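Local coordinates for protein eukaryotic translation initiation factor 4 gamma 5 (Trypanosoma cruzi, PDB 6OZU) that probably serves in translation initiation as an eIF4G-type scaffold, its helical MIF4G domain being the part that in relatives binds the helicase eIF4A, at residues E150-L161 with K200-M211. Numbering follows the deposited sequence. Where two conformers were deposited one is given.
Sequences EKVVLHVLEWLL and KFRAVLEELMHM
Leu157 and Leu208 illustrate knobs-into-holes packing in both directions across one helix pair. Leu157 enters the hole formed by Phe201, Val204, Leu205 and Leu208: its CD1 meets Val204 CG1 at 3.6 Å, the two side chains running at about a right angle, and also touches Phe201 CE1. At the edge of that ring, near its plane, lies Val153 CG1. In return, Leu208 sits among Leu154, Leu157, Glu158 and Leu161. Its two methyls divide the work, CD1 lying 3.8 Å from Leu157 CB while CD2 rests against the aliphatic CG of Glu158. Leu154 holds CG anti to its backbone nitrogen (chi1 177°), which carries CD1 over to Val204 O at 3.7 Å and to Leu208 CG; CD2 sits over the flat face of the Glu207 carboxylate, the two side chains crossing at about a right angle.

The ends of the interface are more polar. Extended beyond CG, Glu150 slides past Val204 in the opposite direction, CG to CG2 at 3.5 Å, and its OE1 forms a long salt bridge to Lys200 NZ (3.8 Å). Its OE2 is 4.2 Å from Glu207 OE2, a like-charge approach that may raise the proton affinity of either acid. At the other end, the thioether of Met211 crosses Glu158, CE reaching OE2.

The axes cross at -45° and approach to 9.8 Å, joining two helices of the all-helical MIF4G domain. On its other side, helix 150-162 packs against helices 82-112 and 118-144 through Val156 and Trp159, whereas helix 194-208 carries helix 215-235 against Leu205 and Arg202, which is salt-bridged to Asp229.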
ATOM      1  N   GLU A 150       8.179   6.495  -1.274  1.00 64.66           N
ATOM      2  CA  GLU A 150       8.563   5.849  -2.538  1.00 64.94           C
ATOM      3  C   GLU A 150       9.514   4.659  -2.232  1.00 67.40           C
ATOM      4  O   GLU A 150       9.396   3.608  -2.858  1.00 66.64           O
ATOM      5  CB  GLU A 150       9.265   6.887  -3.435  1.00 67.77           C
ATOM      6  CG  GLU A 150       9.015   6.749  -4.933  1.00 85.57           C
ATOM      7  CD  GLU A 150       9.818   7.679  -5.833  1.00110.10           C
ATOM      8  OE1 GLU A 150       9.499   8.889  -5.873  1.00114.21           O
ATOM      9  OE2 GLU A 150      10.745   7.196  -6.522  1.00 90.22           O
ATOM     10  N   LYS A 151      10.399   4.823  -1.219  1.00 63.32           N
ATOM     11  CA  LYS A 151      11.376   3.834  -0.721  1.00 63.17           C
ATOM     12  C   LYS A 151      10.737   2.555  -0.169  1.00 64.44           C
ATOM     13  O   LYS A 151      11.340   1.490  -0.275  1.00 64.55           O
ATOM     14  CB  LYS A 151      12.324   4.424   0.350  1.00 67.32           C
ATOM     15  CG  LYS A 151      12.238   5.928   0.643  1.00 82.04           C
ATOM     16  CD  LYS A 151      12.786   6.196   2.048  1.00 93.01           C
ATOM     17  CE  LYS A 151      13.357   7.578   2.265  1.00100.14           C
ATOM     18  NZ  LYS A 151      14.731   7.710   1.703  1.00106.19           N
ATOM     19  N   VAL A 152       9.546   2.661   0.444  1.00 58.66           N
ATOM     20  CA  VAL A 152       8.801   1.510   0.986  1.00 57.54           C
ATOM     21  C   VAL A 152       8.271   0.662  -0.173  1.00 56.54           C
ATOM     22  O   VAL A 152       8.417  -0.564  -0.169  1.00 55.35           O
ATOM     23  CB  VAL A 152       7.666   1.941   1.958  1.00 62.27           C
ATOM     24  CG1 VAL A 152       6.822   0.744   2.424  1.00 61.07           C
ATOM     25  CG2 VAL A 152       8.241   2.689   3.165  1.00 63.84           C
ATOM     26  N   VAL A 153       7.696   1.341  -1.177  1.00 50.42           N
ATOM     27  CA  VAL A 153       7.168   0.752  -2.399  1.00 49.13           C
ATOM     28  C   VAL A 153       8.283  -0.021  -3.122  1.00 50.55           C
ATOM     29  O   VAL A 153       8.093  -1.192  -3.448  1.00 50.34           O
ATOM     30  CB  VAL A 153       6.484   1.822  -3.292  1.00 53.35           C
ATOM     31  CG1 VAL A 153       5.763   1.173  -4.493  1.00 53.06           C
ATOM     32  CG2 VAL A 153       5.509   2.659  -2.468  1.00 52.84           C
ATOM     33  N   LEU A 154       9.455   0.608  -3.280  1.00 46.33           N
ATOM     34  CA  LEU A 154      10.638   0.022  -3.900  1.00 46.21           C
ATOM     35  C   LEU A 154      11.109  -1.243  -3.174  1.00 50.46           C
ATOM     36  O   LEU A 154      11.370  -2.240  -3.852  1.00 50.31           O
ATOM     37  CB  LEU A 154      11.765   1.059  -3.962  1.00 47.02           C
ATOM     38  CG  LEU A 154      13.117   0.593  -4.517  1.00 51.32           C
ATOM     39  CD1 LEU A 154      13.041   0.271  -6.006  1.00 50.34           C
ATOM     40  CD2 LEU A 154      14.200   1.586  -4.196  1.00 52.19           C
ATOM     41  N   HIS A 155      11.210  -1.199  -1.811  1.00 46.46           N
ATOM     42  CA  HIS A 155      11.626  -2.338  -0.962  0.50 47.06           C
ATOM     43  C   HIS A 155      10.656  -3.505  -1.054  1.00 50.08           C
ATOM     44  O   HIS A 155      11.098  -4.653  -1.064  1.00 52.58           O
ATOM     45  CB  HIS A 155      11.835  -1.934   0.519  0.50 49.15           C
ATOM     46  CG  HIS A 155      12.482  -2.996   1.381  0.50 53.54           C
ATOM     47  ND1 HIS A 155      13.792  -2.872   1.821  0.50 56.94           N
ATOM     48  CD2 HIS A 155      11.965  -4.141   1.892  0.50 54.46           C
ATOM     49  CE1 HIS A 155      14.031  -3.950   2.555  0.50 56.61           C
ATOM     50  NE2 HIS A 155      12.965  -4.747   2.616  0.50 55.53           N
ATOM     51  N   VAL A 156       9.334  -3.234  -1.142  1.00 43.31           N
ATOM     52  CA  VAL A 156       8.329  -4.298  -1.257  1.00 42.27           C
ATOM     53  C   VAL A 156       8.481  -5.003  -2.614  1.00 49.72           C
ATOM     54  O   VAL A 156       8.518  -6.239  -2.655  1.00 50.34           O
ATOM     55  CB  VAL A 156       6.876  -3.796  -1.041  1.00 44.80           C
ATOM     56  CG1 VAL A 156       5.844  -4.820  -1.534  1.00 43.99           C
ATOM     57  CG2 VAL A 156       6.620  -3.422   0.407  1.00 44.43           C
ATOM     58  N   LEU A 157       8.581  -4.204  -3.719  1.00 46.70           N
ATOM     59  CA  LEU A 157       8.756  -4.681  -5.098  1.00 45.88           C
ATOM     60  C   LEU A 157      10.054  -5.468  -5.290  1.00 48.86           C
ATOM     61  O   LEU A 157      10.086  -6.404  -6.083  1.00 47.06           O
ATOM     62  CB  LEU A 157       8.644  -3.527  -6.114  1.00 46.23           C
ATOM     63  CG  LEU A 157       7.264  -2.869  -6.240  1.00 50.36           C
ATOM     64  CD1 LEU A 157       7.285  -1.750  -7.230  1.00 51.22           C
ATOM     65  CD2 LEU A 157       6.218  -3.869  -6.626  1.00 52.19           C
ATOM     66  N   GLU A 158      11.099  -5.129  -4.526  1.00 47.05           N
ATOM     67  CA  GLU A 158      12.371  -5.851  -4.519  1.00 48.16           C
ATOM     68  C   GLU A 158      12.139  -7.314  -4.118  1.00 51.32           C
ATOM     69  O   GLU A 158      12.480  -8.180  -4.909  1.00 51.02           O
ATOM     70  CB  GLU A 158      13.368  -5.209  -3.562  1.00 51.12           C
ATOM     71  CG  GLU A 158      14.078  -3.991  -4.120  1.00 70.06           C
ATOM     72  CD  GLU A 158      15.306  -3.608  -3.320  1.00101.04           C
ATOM     73  OE1 GLU A 158      16.193  -4.479  -3.147  1.00 85.48           O
ATOM     74  OE2 GLU A 158      15.377  -2.444  -2.860  1.00101.16           O
ATOM     75  N   TRP A 159      11.506  -7.593  -2.949  1.00 47.16           N
ATOM     76  CA  TRP A 159      11.247  -8.975  -2.537  1.00 47.49           C
ATOM     77  C   TRP A 159      10.097  -9.610  -3.300  1.00 51.07           C
ATOM     78  O   TRP A 159      10.119 -10.812  -3.547  1.00 52.00           O
ATOM     79  CB  TRP A 159      11.080  -9.140  -1.017  1.00 47.10           C
ATOM     80  CG  TRP A 159       9.956  -8.378  -0.375  1.00 47.32           C
ATOM     81  CD1 TRP A 159      10.069  -7.244   0.384  1.00 50.53           C
ATOM     82  CD2 TRP A 159       8.572  -8.793  -0.282  1.00 45.83           C
ATOM     83  NE1 TRP A 159       8.841  -6.906   0.918  1.00 49.59           N
ATOM     84  CE2 TRP A 159       7.898  -7.823   0.497  1.00 49.58           C
ATOM     85  CE3 TRP A 159       7.846  -9.905  -0.756  1.00 45.79           C
ATOM     86  CZ2 TRP A 159       6.524  -7.911   0.770  1.00 46.90           C
ATOM     87  CZ3 TRP A 159       6.487  -9.982  -0.490  1.00 45.83           C
ATOM     88  CH2 TRP A 159       5.842  -8.998   0.267  1.00 46.10           C
ATOM     89  N   LEU A 160       9.114  -8.808  -3.718  1.00 45.83           N
ATOM     90  CA  LEU A 160       7.967  -9.292  -4.489  1.00 43.11           C
ATOM     91  C   LEU A 160       8.399  -9.843  -5.847  1.00 46.54           C
ATOM     92  O   LEU A 160       7.886 -10.884  -6.264  1.00 45.62           O
ATOM     93  CB  LEU A 160       6.949  -8.158  -4.647  1.00 42.11           C
ATOM     94  CG  LEU A 160       5.519  -8.526  -5.026  1.00 44.76           C
ATOM     95  CD1 LEU A 160       4.767  -9.123  -3.831  1.00 45.07           C
ATOM     96  CD2 LEU A 160       4.784  -7.311  -5.529  1.00 41.33           C
ATOM     97  N   LEU A 161       9.365  -9.160  -6.525  1.00 42.05           N
ATOM     98  CA  LEU A 161       9.867  -9.558  -7.836  1.00 41.14           C
ATOM     99  C   LEU A 161      11.137 -10.397  -7.799  1.00 46.26           C
ATOM    100  O   LEU A 161      11.243 -11.360  -8.558  1.00 46.19           O
ATOM    101  CB  LEU A 161      10.096  -8.329  -8.729  1.00 41.84           C
ATOM    102  CG  LEU A 161       8.886  -7.420  -9.062  1.00 45.92           C
ATOM    103  CD1 LEU A 161       9.372  -6.146  -9.743  1.00 46.35           C
ATOM    104  CD2 LEU A 161       7.853  -8.137  -9.954  1.00 45.80           C
ATOM    105  N   LYS A 200       6.106   8.865 -10.260  1.00 45.03           N
ATOM    106  CA  LYS A 200       6.775   8.350  -9.062  1.00 44.00           C
ATOM    107  C   LYS A 200       6.887   6.823  -9.109  1.00 48.89           C
ATOM    108  O   LYS A 200       7.927   6.281  -8.725  1.00 51.02           O
ATOM    109  CB  LYS A 200       6.041   8.787  -7.791  1.00 45.45           C
ATOM    110  CG  LYS A 200       6.412  10.143  -7.244  1.00 49.06           C
ATOM    111  CD  LYS A 200       5.556  10.466  -6.014  1.00 58.01           C
ATOM    112  CE  LYS A 200       6.152  11.513  -5.103  1.00 84.48           C
ATOM    113  NZ  LYS A 200       6.891  10.922  -3.938  1.00 97.59           N
ATOM    114  N   PHE A 201       5.820   6.134  -9.556  1.00 45.00           N
ATOM    115  CA  PHE A 201       5.796   4.668  -9.676  1.00 44.63           C
ATOM    116  C   PHE A 201       6.690   4.208 -10.814  1.00 49.56           C
ATOM    117  O   PHE A 201       7.338   3.174 -10.700  1.00 50.34           O
ATOM    118  CB  PHE A 201       4.362   4.152  -9.861  1.00 45.71           C
ATOM    119  CG  PHE A 201       4.221   2.646  -9.777  1.00 46.57           C
ATOM    120  CD1 PHE A 201       4.410   1.973  -8.566  1.00 48.37           C
ATOM    121  CD2 PHE A 201       3.850   1.904 -10.894  1.00 47.60           C
ATOM    122  CE1 PHE A 201       4.279   0.581  -8.491  1.00 47.58           C
ATOM    123  CE2 PHE A 201       3.702   0.512 -10.811  1.00 49.46           C
ATOM    124  CZ  PHE A 201       3.906  -0.139  -9.606  1.00 46.50           C
ATOM    125  N   ARG A 202       6.742   4.992 -11.901  1.00 46.28           N
ATOM    126  CA  ARG A 202       7.594   4.739 -13.074  1.00 45.98           C
ATOM    127  C   ARG A 202       9.070   4.788 -12.651  1.00 48.21           C
ATOM    128  O   ARG A 202       9.849   3.933 -13.067  1.00 48.70           O
ATOM    129  CB  ARG A 202       7.281   5.746 -14.197  1.00 44.82           C
ATOM    130  CG  ARG A 202       8.059   5.517 -15.467  1.00 53.36           C
ATOM    131  CD  ARG A 202       7.936   6.681 -16.428  1.00 58.73           C
ATOM    132  NE  ARG A 202       8.585   6.413 -17.710  1.00 63.59           N
ATOM    133  CZ  ARG A 202       9.865   6.608 -18.010  1.00 74.55           C
ATOM    134  NH1 ARG A 202      10.719   7.007 -17.079  1.00 68.59           N
ATOM    135  NH2 ARG A 202      10.310   6.356 -19.234  1.00 58.42           N
ATOM    136  N   ALA A 203       9.424   5.764 -11.806  1.00 43.70           N
ATOM    137  CA  ALA A 203      10.759   5.966 -11.232  1.00 44.67           C
ATOM    138  C   ALA A 203      11.221   4.758 -10.398  1.00 51.57           C
ATOM    139  O   ALA A 203      12.391   4.383 -10.471  1.00 54.26           O
ATOM    140  CB  ALA A 203      10.763   7.214 -10.372  1.00 45.22           C
ATOM    141  N   VAL A 204      10.295   4.157  -9.617  1.00 47.38           N
ATOM    142  CA  VAL A 204      10.499   2.967  -8.779  1.00 46.95           C
ATOM    143  C   VAL A 204      10.868   1.779  -9.671  1.00 51.52           C
ATOM    144  O   VAL A 204      11.832   1.067  -9.376  1.00 53.24           O
ATOM    145  CB  VAL A 204       9.259   2.694  -7.877  1.00 49.67           C
ATOM    146  CG1 VAL A 204       9.284   1.293  -7.253  1.00 49.53           C
ATOM    147  CG2 VAL A 204       9.166   3.740  -6.791  1.00 49.13           C
ATOM    148  N   LEU A 205      10.130   1.599 -10.779  1.00 45.36           N
ATOM    149  CA  LEU A 205      10.391   0.532 -11.733  1.00 44.19           C
ATOM    150  C   LEU A 205      11.701   0.723 -12.453  1.00 50.64           C
ATOM    151  O   LEU A 205      12.332  -0.274 -12.785  1.00 52.42           O
ATOM    152  CB  LEU A 205       9.231   0.313 -12.725  1.00 42.72           C
ATOM    153  CG  LEU A 205       7.832   0.092 -12.137  1.00 44.28           C
ATOM    154  CD1 LEU A 205       6.845  -0.121 -13.239  1.00 44.34           C
ATOM    155  CD2 LEU A 205       7.798  -1.079 -11.156  1.00 41.60           C
ATOM    156  N   GLU A 206      12.134   1.980 -12.664  1.00 48.25           N
ATOM    157  CA  GLU A 206      13.423   2.300 -13.301  1.00 50.27           C
ATOM    158  C   GLU A 206      14.576   1.945 -12.362  1.00 55.64           C
ATOM    159  O   GLU A 206      15.619   1.513 -12.843  1.00 58.60           O
ATOM    160  CB  GLU A 206      13.514   3.773 -13.724  1.00 52.60           C
ATOM    161  CG  GLU A 206      12.738   4.123 -14.985  1.00 63.37           C
ATOM    162  CD  GLU A 206      13.317   3.672 -16.317  1.00 98.37           C
ATOM    163  OE1 GLU A 206      12.523   3.204 -17.162  1.00 95.54           O
ATOM    164  OE2 GLU A 206      14.547   3.787 -16.523  1.00105.37           O
ATOM    165  N   GLU A 207      14.385   2.104 -11.028  1.00 49.49           N
ATOM    166  CA  GLU A 207      15.363   1.731 -10.008  1.00 49.80           C
ATOM    167  C   GLU A 207      15.586   0.227  -9.956  1.00 56.77           C
ATOM    168  O   GLU A 207      16.732  -0.212  -9.912  1.00 59.23           O
ATOM    169  CB  GLU A 207      14.966   2.248  -8.633  1.00 49.96           C
ATOM    170  CG  GLU A 207      15.471   3.643  -8.379  1.00 56.93           C
ATOM    171  CD  GLU A 207      15.148   4.208  -7.015  1.00 74.67           C
ATOM    172  OE1 GLU A 207      16.069   4.288  -6.168  1.00 69.46           O
ATOM    173  OE2 GLU A 207      13.973   4.587  -6.805  1.00 65.60           O
ATOM    174  N   LEU A 208      14.507  -0.567  -9.983  1.00 53.04           N
ATOM    175  CA  LEU A 208      14.577  -2.031 -10.005  1.00 53.24           C
ATOM    176  C   LEU A 208      15.353  -2.519 -11.247  1.00 64.85           C
ATOM    177  O   LEU A 208      15.971  -3.577 -11.209  1.00 67.35           O
ATOM    178  CB  LEU A 208      13.166  -2.640  -9.997  1.00 50.33           C
ATOM    179  CG  LEU A 208      12.317  -2.392  -8.756  1.00 51.63           C
ATOM    180  CD1 LEU A 208      10.861  -2.534  -9.083  1.00 50.47           C
ATOM    181  CD2 LEU A 208      12.715  -3.295  -7.614  1.00 48.33           C
ATOM    182  N   MET A 209      15.345  -1.729 -12.321  1.00 63.76           N
ATOM    183  CA  MET A 209      16.054  -2.021 -13.559  1.00 66.14           C
ATOM    184  C   MET A 209      17.558  -1.912 -13.413  1.00 72.27           C
ATOM    185  O   MET A 209      18.297  -2.411 -14.267  1.00 73.24           O
ATOM    186  CB  MET A 209      15.603  -1.049 -14.612  1.00 69.09           C
ATOM    187  CG  MET A 209      14.395  -1.485 -15.266  1.00 72.71           C
ATOM    188  SD  MET A 209      14.501  -0.863 -16.878  1.00 79.70           S
ATOM    189  CE  MET A 209      16.009  -1.751 -17.453  1.00 79.00           C
ATOM    190  N   HIS A 210      18.012  -1.208 -12.370  1.00 68.82           N
ATOM    191  CA  HIS A 210      19.431  -1.042 -12.094  1.00 69.99           C
ATOM    192  C   HIS A 210      19.778  -1.871 -10.854  1.00 74.08           C
ATOM    193  O   HIS A 210      20.490  -1.415  -9.959  1.00 76.12           O
ATOM    194  CB  HIS A 210      19.802   0.451 -12.030  1.00 71.13           C
ATOM    195  CG  HIS A 210      19.606   1.145 -13.350  1.00 74.60           C
ATOM    196  ND1 HIS A 210      18.465   1.891 -13.614  1.00 75.02           N
ATOM    197  CD2 HIS A 210      20.377   1.124 -14.465  1.00 77.83           C
ATOM    198  CE1 HIS A 210      18.593   2.326 -14.861  1.00 75.07           C
ATOM    199  NE2 HIS A 210      19.724   1.887 -15.418  1.00 77.12           N
ATOM    200  N   MET A 211      19.217  -3.110 -10.813  1.00 68.13           N
ATOM    201  CA  MET A 211      19.393  -4.130  -9.774  1.00 67.57           C
ATOM    202  C   MET A 211      19.717  -5.489 -10.399  1.00 72.63           C
ATOM    203  O   MET A 211      19.393  -6.546  -9.849  1.00 71.87           O
ATOM    204  CB  MET A 211      18.175  -4.193  -8.852  1.00 68.05           C
ATOM    205  CG  MET A 211      18.123  -3.050  -7.884  1.00 71.96           C
ATOM    206  SD  MET A 211      16.663  -3.126  -6.833  1.00 74.69           S
ATOM    207  CE  MET A 211      16.745  -1.510  -6.107  1.00 71.62           C
TER